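Local coordinates for ABC transporter ATP-binding protein (Sulfolobus tokodaii, PDB 2PJZ) that probably binds and hydrolyses ATP as the nucleotide-binding subunit of an ABC transporter, putatively one for cobalt, at residues Gly37-Gly40 and Ser41-Thr45; His183-Asp186 and Met187-Leu190; Tyr197-Gly201 and Asn202-Gly206; Ile208-Ser211 and Glu212-Ser216. All blocks are in the same frame, centred on the assembly; numbering follows the deposited sequence.

Contact 1. Residues Gly37-Gly40 and Ser41-Thr45; sequences GPNG and SGKTT. With SO4 (sulfate ion), chain C.
Sulfate atom O3 is gripped from several directions: Lys43 NZ reaches it at 2.7 Å, the Lys43 backbone N donates to it at 3.0 Å, and the amides of Ser41 and Gly42 add weak bonds. The same ammonium group turns back on the loop and bonds Gly37 O at 3.0 Å, coming from above that carbonyl's plane, with a weaker bond to Pro38 O. Lys43 gets there by running straight through chi2 and then bending at chi3 and chi4 (-49° and -71°), which lays CD and CE along Gly37 and curls NZ between loop and anion. On the way Lys43 CD passes 3.3 Å from Gly37 N, tight against the loop backbone. The other sulfate oxygens each find an amide: Gly40 N meets O4 at 2.8 Å, Gly42 N meets O1 at 3.0 Å, and Thr44 N meets O2 at 3.0 Å. The loop turns from Pro38 to Ser41 as a type II beta turn, closed by Ser41 N on Pro38 O, and Gly40 N within it faces the sulfate. This nest of amides and a lysine at a helix start matches the P-loop (Walker A motif) of ABC ATPases, and the sulfate probably marks a nucleotide phosphate site. Thr44 OG1 is hydrogen-bonded to Asp153. The loop joins strand 32-36 to helix 43-50, with Leu199 of strand 195-200 packed against Ser41 and Lys43.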
loop_
_atom_site.group_PDB
_atom_site.type_symbol
_atom_site.label_atom_id
_atom_site.label_comp_id
_atom_site.label_asym_id
_atom_site.label_seq_id
_atom_site.Cartn_x
_atom_site.Cartn_y
_atom_site.Cartn_z
ATOM N N GLY A 37 8.383 1.416 -2.612
ATOM C CA GLY A 37 9.128 0.912 -3.761
ATOM C C GLY A 37 8.944 1.910 -4.872
ATOM O O GLY A 37 7.904 2.554 -4.929
ATOM N N PRO A 38 9.944 2.018 -5.765
ATOM C CA PRO A 38 9.801 2.857 -6.952
ATOM C C PRO A 38 8.648 2.438 -7.828
ATOM O O PRO A 38 8.189 1.279 -7.770
ATOM C CB PRO A 38 11.144 2.676 -7.690
ATOM C CG PRO A 38 11.804 1.532 -7.088
ATOM C CD PRO A 38 11.269 1.373 -5.687
ATOM N N ASN A 39 8.187 3.373 -8.652
ATOM C CA ASN A 39 7.218 3.055 -9.662
ATOM C C ASN A 39 7.814 1.905 -10.471
ATOM O O ASN A 39 9.031 1.849 -10.697
ATOM C CB ASN A 39 6.858 4.287 -10.524
ATOM C CG ASN A 39 5.721 5.116 -9.914
ATOM O OD1 ASN A 39 4.893 4.596 -9.151
ATOM N ND2 ASN A 39 5.672 6.407 -10.255
ATOM N N GLY A 40 6.980 0.930 -10.797
ATOM C CA GLY A 40 7.441 -0.210 -11.592
ATOM C C GLY A 40 8.002 -1.399 -10.837
ATOM O O GLY A 40 8.341 -2.418 -11.443
ATOM N N SER A 41 8.090 -1.311 -9.511
ATOM C CA SER A 41 8.740 -2.361 -8.749
ATOM C C SER A 41 7.822 -3.606 -8.541
ATOM O O SER A 41 8.298 -4.657 -8.151
ATOM C CB SER A 41 9.224 -1.843 -7.389
ATOM O OG SER A 41 8.134 -1.296 -6.664
ATOM N N GLY A 42 6.529 -3.463 -8.791
ATOM C CA GLY A 42 5.595 -4.561 -8.601
ATOM C C GLY A 42 4.703 -4.422 -7.363
ATOM O O GLY A 42 3.965 -5.366 -7.052
ATOM N N LYS A 43 4.741 -3.257 -6.681
ATOM C CA LYS A 43 3.977 -3.065 -5.424
ATOM C C LYS A 43 2.485 -3.286 -5.633
ATOM O O LYS A 43 1.860 -4.022 -4.868
ATOM C CB LYS A 43 4.183 -1.651 -4.817
ATOM C CG LYS A 43 5.583 -1.232 -4.606
ATOM C CD LYS A 43 5.660 0.196 -3.990
ATOM C CE LYS A 43 4.793 1.224 -4.711
ATOM N NZ LYS A 43 5.339 1.563 -6.058
ATOM N N THR A 44 1.920 -2.662 -6.668
ATOM C CA THR A 44 0.506 -2.704 -6.914
ATOM C C THR A 44 0.100 -4.126 -7.334
ATOM O O THR A 44 -0.946 -4.623 -6.915
ATOM C CB THR A 44 0.057 -1.674 -7.986
ATOM O OG1 THR A 44 0.316 -0.361 -7.506
ATOM C CG2 THR A 44 -1.452 -1.814 -8.305
ATOM N N THR A 45 0.949 -4.761 -8.142
ATOM C CA THR A 45 0.738 -6.147 -8.548
ATOM C C THR A 45 0.675 -7.070 -7.325
ATOM O O THR A 45 -0.146 -7.974 -7.272
ATOM C CB THR A 45 1.817 -6.625 -9.549
ATOM O OG1 THR A 45 1.694 -5.838 -10.741
ATOM C CG2 THR A 45 1.586 -8.059 -9.922
HETATM S S SO4 C . 4.435 -0.373 -8.840
HETATM O O1 SO4 C . 4.558 -1.445 -9.863
HETATM O O2 SO4 C . 3.073 -0.429 -8.281
HETATM O O3 SO4 C . 5.377 -0.534 -7.745
HETATM O O4 SO4 C . 4.560 0.932 -9.448
#

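Contact 2. Residues His183-Asp186 and Met187-Leu190; sequences HELD and MLNL
Leu188 N donates to Leu185 O at 3.3 Å, closing a turn of the chain. Beside this turn the two leucine side chains lie side by side and point the same way, Leu185 CD2 being 4.1 Å from Leu188 CD1. Both hold CG anti to the carbonyl carbon (chi1 -61° and -67°), and the branches run alongside each other. A water extends the grip on the carbonyl: it donates to Leu185 O at 3.2 Å and accepts from Asn189 N at 2.8 Å, linking Leu185 O to the amide of Asn189. Leu190 N then bonds Met187 O at 3.2 Å, the i to i+3 spacing of the 3-10 segment 188-190.

Farther out, Arg164 of helix 161-173 forms salt bridges with both Glu184 and Asp186, which probably helps to place them. Met187 bends at chi2 and chi3 and lies against Phe156 and Arg164. Over the His183 ring, Glu184 CG sits 3.7 Å above the plane, while His183 NE2 bonds Glu157 and its backbone N bonds Glu154. A histidine just after strand 177-182 is in the position of the switch (H-loop) histidine of ABC ATPases, and His183 is probably its counterpart.

The stretch leaves strand 177-182 and heads for strand 195-200, with helix 161-173 against Met187 and Leu190, and helix 210-214 against Leu188.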
loop_
_atom_site.group_PDB
_atom_site.type_symbol
_atom_site.label_atom_id
_atom_site.label_comp_id
_atom_site.label_asym_id
_atom_site.label_seq_id
_atom_site.Cartn_x
_atom_site.Cartn_y
_atom_site.Cartn_z
ATOM N N HIS A 183 4.987 4.986 -3.435
ATOM C CA HIS A 183 6.304 5.405 -3.899
ATOM C C HIS A 183 6.652 6.801 -3.321
ATOM O O HIS A 183 7.771 7.296 -3.497
ATOM C CB HIS A 183 6.349 5.428 -5.442
ATOM C CG HIS A 183 5.549 6.533 -6.060
ATOM N ND1 HIS A 183 6.098 7.757 -6.380
ATOM C CD2 HIS A 183 4.245 6.602 -6.426
ATOM C CE1 HIS A 183 5.170 8.536 -6.905
ATOM N NE2 HIS A 183 4.036 7.865 -6.943
ATOM N N GLU A 184 5.673 7.415 -2.662
ATOM C CA GLU A 184 5.757 8.798 -2.171
ATOM C C GLU A 184 6.354 8.937 -0.771
ATOM O O GLU A 184 5.810 8.448 0.201
ATOM C CB GLU A 184 4.368 9.437 -2.192
ATOM C CG GLU A 184 3.686 9.215 -3.509
ATOM C CD GLU A 184 2.493 10.087 -3.677
ATOM O OE1 GLU A 184 1.516 9.889 -2.931
ATOM O OE2 GLU A 184 2.530 10.955 -4.578
ATOM N N LEU A 185 7.474 9.622 -0.682
ATOM C CA LEU A 185 8.214 9.691 0.567
ATOM C C LEU A 185 7.736 10.841 1.448
ATOM O O LEU A 185 7.961 10.831 2.658
ATOM C CB LEU A 185 9.711 9.829 0.267
ATOM C CG LEU A 185 10.396 8.714 -0.519
ATOM C CD1 LEU A 185 11.766 9.173 -0.938
ATOM C CD2 LEU A 185 10.493 7.398 0.270
ATOM N N ASP A 186 7.062 11.821 0.840
ATOM C CA ASP A 186 6.602 13.016 1.558
ATOM C C ASP A 186 5.463 12.733 2.548
ATOM O O ASP A 186 5.070 13.602 3.332
ATOM C CB ASP A 186 6.247 14.146 0.560
ATOM C CG ASP A 186 5.032 13.820 -0.338
ATOM O OD1 ASP A 186 4.444 12.718 -0.231
ATOM O OD2 ASP A 186 4.649 14.694 -1.164
ATOM N N MET A 187 4.938 11.506 2.516
ATOM C CA MET A 187 3.852 11.152 3.398
ATOM C C MET A 187 4.278 10.393 4.655
ATOM O O MET A 187 3.484 10.241 5.591
ATOM C CB MET A 187 2.793 10.353 2.638
ATOM C CG MET A 187 1.424 10.768 3.107
ATOM S SD MET A 187 1.123 12.340 2.320
ATOM C CE MET A 187 0.574 13.367 3.697
ATOM N N LEU A 188 5.530 9.951 4.690
ATOM C CA LEU A 188 6.009 9.097 5.779
ATOM C C LEU A 188 6.003 9.758 7.157
ATOM O O LEU A 188 5.926 9.056 8.167
ATOM C CB LEU A 188 7.394 8.544 5.464
ATOM C CG LEU A 188 7.491 7.556 4.295
ATOM C CD1 LEU A 188 8.952 7.209 4.034
ATOM C CD2 LEU A 188 6.659 6.280 4.551
ATOM N N ASN A 189 6.076 11.100 7.190
ATOM C CA ASN A 189 6.138 11.852 8.442
ATOM C C ASN A 189 4.854 11.719 9.241
ATOM O O ASN A 189 4.812 12.054 10.421
ATOM C CB ASN A 189 6.393 13.329 8.157
ATOM C CG ASN A 189 5.234 13.969 7.440
ATOM O OD1 ASN A 189 5.204 14.024 6.205
ATOM N ND2 ASN A 189 4.235 14.398 8.201
ATOM N N LEU A 190 3.793 11.272 8.586
ATOM C CA LEU A 190 2.529 11.018 9.283
ATOM C C LEU A 190 2.430 9.564 9.752
ATOM O O LEU A 190 1.457 9.189 10.399
ATOM C CB LEU A 190 1.341 11.347 8.373
ATOM C CG LEU A 190 0.986 12.829 8.175
ATOM C CD1 LEU A 190 -0.196 12.919 7.234
ATOM C CD2 LEU A 190 0.666 13.503 9.515
HETATM O O HOH W 1 7.282 12.697 5.183
#

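Contact 3. Residues Tyr197-Gly201 and Asn202-Gly206; sequences YFLVG and NRLQG
Gln205 reaches back along the hairpin to the carbonyl of Val200. Its CB and CG pass Phe198 O at 4.0 and 4.1 Å, and the chain, extended beyond CG with chi2 -168°, carries CD to 3.8 Å from Val200 O. At the tip NE2 donates to Val200 O at 2.8 Å, the acceptor lying in the amide plane of Gln205. The Arg203 amide bonds that oxygen too, at 3.0 Å, and the two donors come to it from opposite faces of the carbonyl plane. NE2 also bonds Asp231 O, which ties the amide to a second sheet and probably holds its rotation. Val200 crosses Gln205 at about a right angle, CG2 against NE2.

Strands 195-200 and 203-209 form a beta hairpin at one edge of the mixed sheet of the nucleotide-binding domain, turning through Gly201 and Asn202, both with positive phi. Phe198 and Gln205 make a hydrogen-bonded antiparallel pair, with Phe198 N on Gln205 O and Gln205 N on Phe198 O. At the turn, Gly201 CA lies 4.0 Å from Gln205 NE2.

On the other face, Leu199 and Leu204 form the non-hydrogen-bonded pair, and their CD1 methyls meet at 4.1 Å. Leu204 CD1 also touches Tyr197 CB, and strands 17-28 and 32-36 pack against this leucine. The tyrosine ring runs out past Gly206, with Tyr197 CE1 3.6 Å from Gly206 C.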
loop_
_atom_site.group_PDB
_atom_site.type_symbol
_atom_site.label_atom_id
_atom_site.label_comp_id
_atom_site.label_asym_id
_atom_site.label_seq_id
_atom_site.Cartn_x
_atom_site.Cartn_y
_atom_site.Cartn_z
ATOM N N TYR A 197 8.732 -1.734 4.785
ATOM C CA TYR A 197 9.571 -2.613 4.002
ATOM C C TYR A 197 9.866 -1.904 2.677
ATOM O O TYR A 197 9.077 -1.102 2.227
ATOM C CB TYR A 197 8.814 -3.897 3.672
ATOM C CG TYR A 197 8.547 -4.753 4.881
ATOM C CD1 TYR A 197 9.361 -5.845 5.153
ATOM C CD2 TYR A 197 7.489 -4.462 5.744
ATOM C CE1 TYR A 197 9.142 -6.662 6.275
ATOM C CE2 TYR A 197 7.248 -5.264 6.880
ATOM C CZ TYR A 197 8.093 -6.367 7.117
ATOM O OH TYR A 197 7.919 -7.172 8.219
ATOM N N PHE A 198 11.028 -2.182 2.106
ATOM C CA PHE A 198 11.375 -1.731 0.758
ATOM C C PHE A 198 11.204 -2.884 -0.237
ATOM O O PHE A 198 11.675 -3.980 0.011
ATOM C CB PHE A 198 12.852 -1.322 0.726
ATOM C CG PHE A 198 13.117 -0.043 1.453
ATOM C CD1 PHE A 198 13.062 1.185 0.767
ATOM C CD2 PHE A 198 13.403 -0.059 2.818
ATOM C CE1 PHE A 198 13.313 2.393 1.436
ATOM C CE2 PHE A 198 13.670 1.144 3.492
ATOM C CZ PHE A 198 13.616 2.366 2.805
ATOM N N LEU A 199 10.544 -2.622 -1.357
ATOM C CA LEU A 199 10.559 -3.589 -2.469
ATOM C C LEU A 199 11.687 -3.118 -3.391
ATOM O O LEU A 199 11.465 -2.222 -4.209
ATOM C CB LEU A 199 9.202 -3.603 -3.189
ATOM C CG LEU A 199 8.933 -4.687 -4.250
ATOM C CD1 LEU A 199 9.137 -6.118 -3.718
ATOM C CD2 LEU A 199 7.551 -4.507 -4.758
ATOM N N VAL A 200 12.865 -3.726 -3.230
ATOM C CA VAL A 200 14.085 -3.477 -4.060
ATOM C C VAL A 200 14.981 -4.703 -4.058
ATOM O O VAL A 200 14.878 -5.542 -3.190
ATOM C CB VAL A 200 14.955 -2.277 -3.542
ATOM C CG1 VAL A 200 14.300 -0.957 -3.881
ATOM C CG2 VAL A 200 15.219 -2.397 -2.045
ATOM N N GLY A 201 15.891 -4.811 -5.020
ATOM C CA GLY A 201 16.788 -5.969 -5.070
ATOM C C GLY A 201 15.988 -7.217 -5.328
ATOM O O GLY A 201 16.293 -8.305 -4.806
ATOM N N ASN A 202 14.902 -7.042 -6.082
ATOM C CA ASN A 202 14.011 -8.141 -6.403
ATOM C C ASN A 202 13.576 -8.858 -5.104
ATOM O O ASN A 202 13.363 -10.066 -5.065
ATOM C CB ASN A 202 14.694 -9.045 -7.495
ATOM C CG ASN A 202 15.141 -8.241 -8.807
ATOM O OD1 ASN A 202 16.266 -8.371 -9.288
ATOM N ND2 ASN A 202 14.259 -7.441 -9.348
ATOM N N ARG A 203 13.454 -8.099 -4.001
ATOM C CA ARG A 203 13.130 -8.660 -2.672
ATOM C C ARG A 203 12.275 -7.701 -1.826
ATOM O O ARG A 203 12.297 -6.499 -2.044
ATOM C CB ARG A 203 14.424 -8.898 -1.872
ATOM C CG ARG A 203 15.369 -10.001 -2.375
ATOM C CD ARG A 203 16.845 -9.644 -2.054
ATOM N NE ARG A 203 17.770 -10.371 -2.928
ATOM C CZ ARG A 203 18.329 -11.546 -2.632
ATOM N NH1 ARG A 203 18.082 -12.141 -1.468
ATOM N NH2 ARG A 203 19.142 -12.133 -3.510
ATOM N N LEU A 204 11.542 -8.226 -0.855
ATOM C CA LEU A 204 10.893 -7.381 0.143
ATOM C C LEU A 204 11.813 -7.297 1.358
ATOM O O LEU A 204 12.006 -8.308 2.049
ATOM C CB LEU A 204 9.574 -7.987 0.559
ATOM C CG LEU A 204 8.381 -7.184 1.036
ATOM C CD1 LEU A 204 8.081 -5.902 0.228
ATOM C CD2 LEU A 204 7.151 -8.126 0.963
ATOM N N GLN A 205 12.356 -6.112 1.643
ATOM C CA GLN A 205 13.398 -6.003 2.683
ATOM C C GLN A 205 13.013 -5.099 3.855
ATOM O O GLN A 205 12.496 -4.007 3.659
ATOM C CB GLN A 205 14.734 -5.601 2.049
ATOM C CG GLN A 205 15.018 -6.304 0.710
ATOM C CD GLN A 205 16.448 -6.120 0.232
ATOM O OE1 GLN A 205 17.377 -6.086 1.044
ATOM N NE2 GLN A 205 16.636 -5.982 -1.076
ATOM N N GLY A 206 13.239 -5.581 5.075
ATOM C CA GLY A 206 12.775 -4.877 6.262
ATOM C C GLY A 206 12.463 -5.909 7.329
ATOM O O GLY A 206 12.866 -7.053 7.184
#

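Contact 4. Residues Ile208-Ser211 and Glu212-Ser216; sequences ISVS and ELLES
A serine N-cap opens the short helix 210-214, where Ser209 ends strand 203-209 and the chain coils at once. Ser209 OG accepts a weak bond from Glu212 N at 3.4 Å, nearly straight at 160°; with OG anti to its own backbone N (chi1 168°), the oxygen is turned toward Glu212 N. The cap is backed by carbon contact, since Glu212 CG lies 3.5 Å from Ser209 CB, and the carboxylate beyond it forms a salt bridge with Lys241 through OE2. Two regular helical bonds follow: Leu213 N donates to Ser209 O at 2.8 Å, and Leu214 N to Val210 O at 2.9 Å.

Apolar side chains join this turn to the sheets around it. Ile208, the last residue before the cap, crosses Leu213 at about a right angle; both are buried and both also touch Ile239 of strand 235-241, so the strand-to-helix junction packs against the C-terminal antiparallel sheet. Leu213 further touches Phe198, and Val210 rests on Ala196 of the neighbouring strand. One turn later in the helix, Leu214 folds back over Val210, its CG anti to the carbonyl carbon. That brings Leu214 CG 3.4 Å from Val210 O, beside the backbone bond the same oxygen accepts, and sets Leu214 CD1 3.9 Å from Val210 CG1.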
loop_
_atom_site.group_PDB
_atom_site.type_symbol
_atom_site.label_atom_id
_atom_site.label_comp_id
_atom_site.label_asym_id
_atom_site.label_seq_id
_atom_site.Cartn_x
_atom_site.Cartn_y
_atom_site.Cartn_z
ATOM N N ILE A 208 11.639 -1.889 8.989
ATOM C CA ILE A 208 12.325 -0.787 9.689
ATOM C C ILE A 208 11.279 0.172 10.223
ATOM O O ILE A 208 10.243 0.404 9.586
ATOM C CB ILE A 208 13.386 -0.080 8.787
ATOM C CG1 ILE A 208 14.117 1.036 9.569
ATOM C CG2 ILE A 208 12.762 0.507 7.513
ATOM C CD1 ILE A 208 15.271 1.655 8.772
ATOM N N SER A 209 11.505 0.713 11.416
ATOM C CA SER A 209 10.598 1.725 11.939
ATOM C C SER A 209 10.612 2.949 11.015
ATOM O O SER A 209 11.705 3.437 10.654
ATOM C CB SER A 209 11.060 2.142 13.339
ATOM O OG SER A 209 10.365 3.305 13.743
ATOM N N VAL A 210 9.433 3.454 10.656
ATOM C CA VAL A 210 9.372 4.685 9.862
ATOM C C VAL A 210 9.948 5.866 10.684
ATOM O O VAL A 210 10.657 6.724 10.150
ATOM C CB VAL A 210 7.965 4.995 9.400
ATOM C CG1 VAL A 210 7.905 6.350 8.791
ATOM C CG2 VAL A 210 7.525 3.959 8.316
ATOM N N SER A 211 9.682 5.872 11.986
ATOM C CA SER A 211 10.243 6.920 12.865
ATOM C C SER A 211 11.752 6.967 12.702
ATOM O O SER A 211 12.329 8.050 12.538
ATOM C CB SER A 211 9.848 6.689 14.343
ATOM O OG SER A 211 10.472 7.665 15.183
ATOM N N GLU A 212 12.398 5.808 12.728
ATOM C CA GLU A 212 13.842 5.717 12.627
ATOM C C GLU A 212 14.335 6.007 11.199
ATOM O O GLU A 212 15.348 6.696 10.996
ATOM C CB GLU A 212 14.327 4.371 13.136
ATOM C CG GLU A 212 13.685 4.071 14.523
ATOM C CD GLU A 212 14.626 3.516 15.557
ATOM O OE1 GLU A 212 14.239 2.540 16.240
ATOM O OE2 GLU A 212 15.731 4.065 15.726
ATOM N N LEU A 213 13.603 5.487 10.214
ATOM C CA LEU A 213 13.895 5.802 8.809
ATOM C C LEU A 213 13.943 7.308 8.550
ATOM O O LEU A 213 14.888 7.781 7.932
ATOM C CB LEU A 213 12.843 5.160 7.904
ATOM C CG LEU A 213 13.044 5.162 6.389
ATOM C CD1 LEU A 213 14.303 4.447 5.967
ATOM C CD2 LEU A 213 11.794 4.519 5.765
ATOM N N LEU A 214 12.940 8.039 9.032
ATOM C CA LEU A 214 12.772 9.467 8.737
ATOM C C LEU A 214 13.922 10.334 9.236
ATOM O O LEU A 214 14.110 11.463 8.743
ATOM C CB LEU A 214 11.467 9.993 9.317
ATOM C CG LEU A 214 10.151 9.699 8.601
ATOM C CD1 LEU A 214 9.015 9.970 9.517
ATOM C CD2 LEU A 214 10.013 10.532 7.334
ATOM N N GLU A 215 14.678 9.806 10.200
ATOM C CA GLU A 215 15.822 10.510 10.786
ATOM C C GLU A 215 17.117 9.786 10.479
ATOM O O GLU A 215 18.156 10.065 11.083
ATOM C CB GLU A 215 15.625 10.715 12.312
ATOM C CG GLU A 215 14.447 11.649 12.662
ATOM C CD GLU A 215 14.544 13.041 12.008
ATOM O OE1 GLU A 215 15.678 13.516 11.707
ATOM O OE2 GLU A 215 13.480 13.672 11.798
ATOM N N SER A 216 17.076 8.869 9.516
ATOM C CA SER A 216 18.244 8.082 9.155
ATOM C C SER A 216 19.021 8.682 7.986
ATOM O O SER A 216 18.544 9.607 7.314
ATOM C CB SER A 216 17.809 6.683 8.721
ATOM O OG SER A 216 16.946 6.818 7.597
#

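In the fold
From the N terminus, contact 1 comes first, closing the loop between strand 32-36 and helix 43-50. Contact 2 follows far along the chain, just after strand 177-182; contact 3 turns the hairpin of strands 195-200 and 203-209, and contact 4 begins where the second of those strands ends. All four are local and lie in series, so none nests in or crosses another. In space they connect: His183 packs against Gly37 and Asn39, and Leu199 lies on the probable P-loop. Phe198 meets Ile208 and Leu213, while Leu188 and Asn189 rest on Leu214. Contacts 1 and 4 do not touch, their nearest atoms about 10 Å apart.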